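Local coordinates for Lin2118 protein (Listeria innocua, PDB 3OOU) that is probably a DNA-binding transcription regulator, of which this chain is the C-terminal AraC-type helix-turn-helix part, at residues Y53-R58 against S80-M85. Residues are numbered along the deposited sequence; the frame is centred on the assembly and turned at random. Where two conformers were deposited one is given.
Sequences YLNRYR and SGYTDM
Three carbons of the R58 side chain, CB, CG and CD, gather round the carbonyl oxygen of S80. R58 CG comes to 3.1 Å from S80 O. R58 CB and R58 CD each lie 3.3 Å from S80 O. These are carbon contacts, not hydrogen bonds. The R58 side chain leaves helix 50-68 with CG anti to its carbonyl carbon (chi1 -72°) and stays extended to NE. This carries the guanidinium past S80 to G81. There G81 O sits over one face, toward the rim, with R58 NH1 3.3 Å from G81 O at a poor angle for a hydrogen bond. L54 CD2 covers the opposite face over its centre, so the flat group is sandwiched between a carbonyl and a methyl. R58 NE donates instead to F18 O. S80 OG bonds back to I76 O in helix 73-79.

The Y82 ring meets the same stem obliquely, with Y82 CE2 3.6 Å from R58 CB. R58 CZ lies 5.8 Å from the centroid of the Y82 ring, and the guanidinium plane is tilted 61° to the ring, so any cation-pi attraction is weak. The far end of the ring reaches N55. The N55 amide lies at the ring edge beside the Y82 hydroxyl, nearly coplanar with the ring (18°). F88 also meets the Y82 ring.

G81 has positive phi and ends helix 73-79 in a Schellman motif. D84 then N-caps helix 85-96 through OD1 to Y87 N. The segment between is consistent with the turn of a helix-turn-helix, packed on the long helix 50-68 as in AraC-type domains. With no clear hydrogen bond between the segments, the contact is made by packing of the R58 stem and the Y82 ring, and the polar end of R58 is spent partly on F18 O, just after helix 6-17.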
ATOM      1  N   TYR A  53      -1.254  -6.249   3.003  1.00 14.71           N
ATOM      2  CA  TYR A  53      -0.005  -6.290   2.245  1.00 14.11           C
ATOM      3  C   TYR A  53       0.217  -4.969   1.507  1.00 13.54           C
ATOM      4  O   TYR A  53       1.318  -4.412   1.526  1.00 13.49           O
ATOM      5  CB  TYR A  53      -0.017  -7.442   1.237  1.00 14.27           C
ATOM      6  CG  TYR A  53       1.228  -7.510   0.375  1.00 14.58           C
ATOM      7  CD1 TYR A  53       2.296  -8.338   0.727  1.00 16.82           C
ATOM      8  CD2 TYR A  53       1.341  -6.747  -0.791  1.00 15.03           C
ATOM      9  CE1 TYR A  53       3.441  -8.402  -0.057  1.00 17.54           C
ATOM     10  CE2 TYR A  53       2.484  -6.807  -1.578  1.00 16.29           C
ATOM     11  CZ  TYR A  53       3.530  -7.635  -1.201  1.00 17.80           C
ATOM     12  OH  TYR A  53       4.668  -7.709  -1.966  1.00 20.40           O
ATOM     13  N   LEU A  54      -0.830  -4.476   0.849  1.00 13.32           N
ATOM     14  CA  LEU A  54      -0.722  -3.244   0.088  1.00 12.84           C
ATOM     15  C   LEU A  54      -0.421  -2.037   0.981  1.00 12.93           C
ATOM     16  O   LEU A  54       0.428  -1.207   0.632  1.00 13.11           O
ATOM     17  CB  LEU A  54      -1.976  -3.015  -0.765  1.00 12.90           C
ATOM     18  CG  LEU A  54      -1.958  -1.778  -1.665  1.00 13.76           C
ATOM     19  CD1 LEU A  54      -0.791  -1.793  -2.663  1.00 15.14           C
ATOM     20  CD2 LEU A  54      -3.287  -1.661  -2.395  1.00 15.78           C
ATOM     21  N   ASN A  55      -1.088  -1.955   2.131  1.00 12.97           N
ATOM     22  CA  ASN A  55      -0.809  -0.883   3.089  1.00 13.39           C
ATOM     23  C   ASN A  55       0.639  -0.900   3.587  1.00 13.57           C
ATOM     24  O   ASN A  55       1.277   0.151   3.634  1.00 13.99           O
ATOM     25  CB  ASN A  55      -1.802  -0.910   4.263  1.00 13.83           C
ATOM     26  CG  ASN A  55      -3.131  -0.246   3.924  1.00 14.72           C
ATOM     27  OD1 ASN A  55      -4.204  -0.848   4.072  1.00 18.53           O
ATOM     28  ND2 ASN A  55      -3.069   0.997   3.474  1.00 13.58           N
ATOM     29  N   ARG A  56       1.167  -2.071   3.950  1.00 13.53           N
ATOM     30  CA  ARG A  56       2.560  -2.133   4.388  0.50 13.93           C
ATOM     31  C   ARG A  56       3.494  -1.658   3.270  1.00 13.79           C
ATOM     32  O   ARG A  56       4.438  -0.900   3.526  1.00 13.97           O
ATOM     33  CB  ARG A  56       2.943  -3.533   4.880  0.50 14.39           C
ATOM     34  CG  ARG A  56       4.249  -3.544   5.684  0.50 15.86           C
ATOM     35  CD  ARG A  56       4.648  -4.949   6.114  0.50 18.37           C
ATOM     36  NE  ARG A  56       4.393  -5.907   5.050  0.50 20.21           N
ATOM     37  CZ  ARG A  56       3.385  -6.768   5.049  0.50 21.10           C
ATOM     38  NH1 ARG A  56       2.546  -6.816   6.076  0.50 22.32           N
ATOM     39  NH2 ARG A  56       3.221  -7.588   4.024  0.50 21.52           N
ATOM     40  N   TYR A  57       3.216  -2.087   2.038  1.00 13.96           N
ATOM     41  CA  TYR A  57       4.032  -1.727   0.884  1.00 14.35           C
ATOM     42  C   TYR A  57       4.037  -0.202   0.681  1.00 13.94           C
ATOM     43  O   TYR A  57       5.089   0.419   0.522  1.00 14.37           O
ATOM     44  CB  TYR A  57       3.529  -2.455  -0.377  1.00 14.48           C
ATOM     45  CG  TYR A  57       4.495  -2.391  -1.538  1.00 16.62           C
ATOM     46  CD1 TYR A  57       5.435  -3.400  -1.742  1.00 19.12           C
ATOM     47  CD2 TYR A  57       4.482  -1.311  -2.423  1.00 17.38           C
ATOM     48  CE1 TYR A  57       6.334  -3.337  -2.801  1.00 21.31           C
ATOM     49  CE2 TYR A  57       5.380  -1.239  -3.485  1.00 20.16           C
ATOM     50  CZ  TYR A  57       6.299  -2.257  -3.671  1.00 21.33           C
ATOM     51  OH  TYR A  57       7.202  -2.190  -4.718  1.00 24.63           O
ATOM     52  N   ARG A  58       2.850   0.393   0.730  1.00 13.76           N
ATOM     53  CA  ARG A  58       2.692   1.829   0.548  1.00 13.30           C
ATOM     54  C   ARG A  58       3.311   2.633   1.680  1.00 13.62           C
ATOM     55  O   ARG A  58       3.952   3.661   1.440  1.00 14.09           O
ATOM     56  CB  ARG A  58       1.212   2.163   0.416  1.00 12.79           C
ATOM     57  CG  ARG A  58       0.631   1.715  -0.915  1.00 12.57           C
ATOM     58  CD  ARG A  58      -0.869   1.916  -0.958  1.00 12.89           C
ATOM     59  NE  ARG A  58      -1.339   1.912  -2.342  1.00 14.12           N
ATOM     60  CZ  ARG A  58      -2.617   1.916  -2.707  1.00 14.30           C
ATOM     61  NH1 ARG A  58      -3.578   1.893  -1.785  1.00 14.71           N
ATOM     62  NH2 ARG A  58      -2.939   1.943  -3.999  1.00 15.08           N
ATOM     63  N   SER A  80       2.103   7.992  -2.400  1.00 16.75           N
ATOM     64  CA  SER A  80       2.208   6.647  -1.843  1.00 16.05           C
ATOM     65  C   SER A  80       0.954   5.814  -2.113  1.00 15.50           C
ATOM     66  O   SER A  80       0.899   4.639  -1.758  1.00 15.96           O
ATOM     67  CB  SER A  80       2.479   6.718  -0.339  1.00 15.79           C
ATOM     68  OG  SER A  80       3.618   7.527  -0.080  1.00 17.25           O
ATOM     69  N   GLY A  81      -0.047   6.428  -2.740  1.00 15.68           N
ATOM     70  CA  GLY A  81      -1.282   5.732  -3.081  1.00 15.87           C
ATOM     71  C   GLY A  81      -2.471   5.963  -2.166  1.00 16.37           C
ATOM     72  O   GLY A  81      -3.431   5.187  -2.199  1.00 17.25           O
ATOM     73  N   TYR A  82      -2.422   7.021  -1.355  1.00 16.04           N
ATOM     74  CA  TYR A  82      -3.534   7.359  -0.450  1.00 16.62           C
ATOM     75  C   TYR A  82      -4.254   8.624  -0.866  1.00 17.68           C
ATOM     76  O   TYR A  82      -3.621   9.652  -1.125  1.00 18.79           O
ATOM     77  CB  TYR A  82      -3.044   7.542   0.985  1.00 15.95           C
ATOM     78  CG  TYR A  82      -2.534   6.271   1.600  1.00 14.83           C
ATOM     79  CD1 TYR A  82      -3.395   5.400   2.274  1.00 14.33           C
ATOM     80  CD2 TYR A  82      -1.199   5.918   1.473  1.00 14.30           C
ATOM     81  CE1 TYR A  82      -2.917   4.207   2.824  1.00 14.14           C
ATOM     82  CE2 TYR A  82      -0.712   4.749   2.017  1.00 14.65           C
ATOM     83  CZ  TYR A  82      -1.565   3.893   2.686  1.00 13.89           C
ATOM     84  OH  TYR A  82      -1.046   2.735   3.211  1.00 15.29           O
ATOM     85  N   THR A  83      -5.580   8.547  -0.893  1.00 18.34           N
ATOM     86  CA  THR A  83      -6.415   9.724  -1.120  1.00 19.59           C
ATOM     87  C   THR A  83      -7.232  10.075   0.123  1.00 19.88           C
ATOM     88  O   THR A  83      -7.762  11.185   0.232  1.00 20.72           O
ATOM     89  CB  THR A  83      -7.362   9.524  -2.318  1.00 19.93           C
ATOM     90  OG1 THR A  83      -8.208   8.398  -2.077  1.00 21.26           O
ATOM     91  CG2 THR A  83      -6.566   9.301  -3.602  1.00 20.85           C
ATOM     92  N   ASP A  84      -7.351   9.116   1.039  1.00 19.88           N
ATOM     93  CA  ASP A  84      -8.090   9.289   2.292  1.00 20.11           C
ATOM     94  C   ASP A  84      -7.059   9.506   3.398  1.00 19.67           C
ATOM     95  O   ASP A  84      -6.363   8.573   3.807  1.00 19.18           O
ATOM     96  CB  ASP A  84      -8.954   8.039   2.543  1.00 20.67           C
ATOM     97  CG  ASP A  84      -9.710   8.068   3.877  1.00 22.00           C
ATOM     98  OD1 ASP A  84      -9.347   8.826   4.803  1.00 22.00           O
ATOM     99  OD2 ASP A  84     -10.675   7.278   3.999  1.00 25.70           O
HETATM  100  N   MSE A  85      -6.955  10.748   3.865  1.00 19.25           N
HETATM  101  CA  MSE A  85      -5.902  11.129   4.799  1.00 18.90           C
HETATM  102  C   MSE A  85      -6.068  10.551   6.211  1.00 18.72           C
HETATM  103  O   MSE A  85      -5.075  10.242   6.872  1.00 18.77           O
HETATM  104  CB  MSE A  85      -5.729  12.648   4.824  1.00 19.43           C
HETATM  105  CG  MSE A  85      -5.145  13.201   3.526  1.00 20.10           C
HETATM  106 SE   MSE A  85      -3.483  12.312   3.018  0.70 20.69          SE
HETATM  107  CE  MSE A  85      -2.429  12.759   4.586  1.00 22.05           C
TER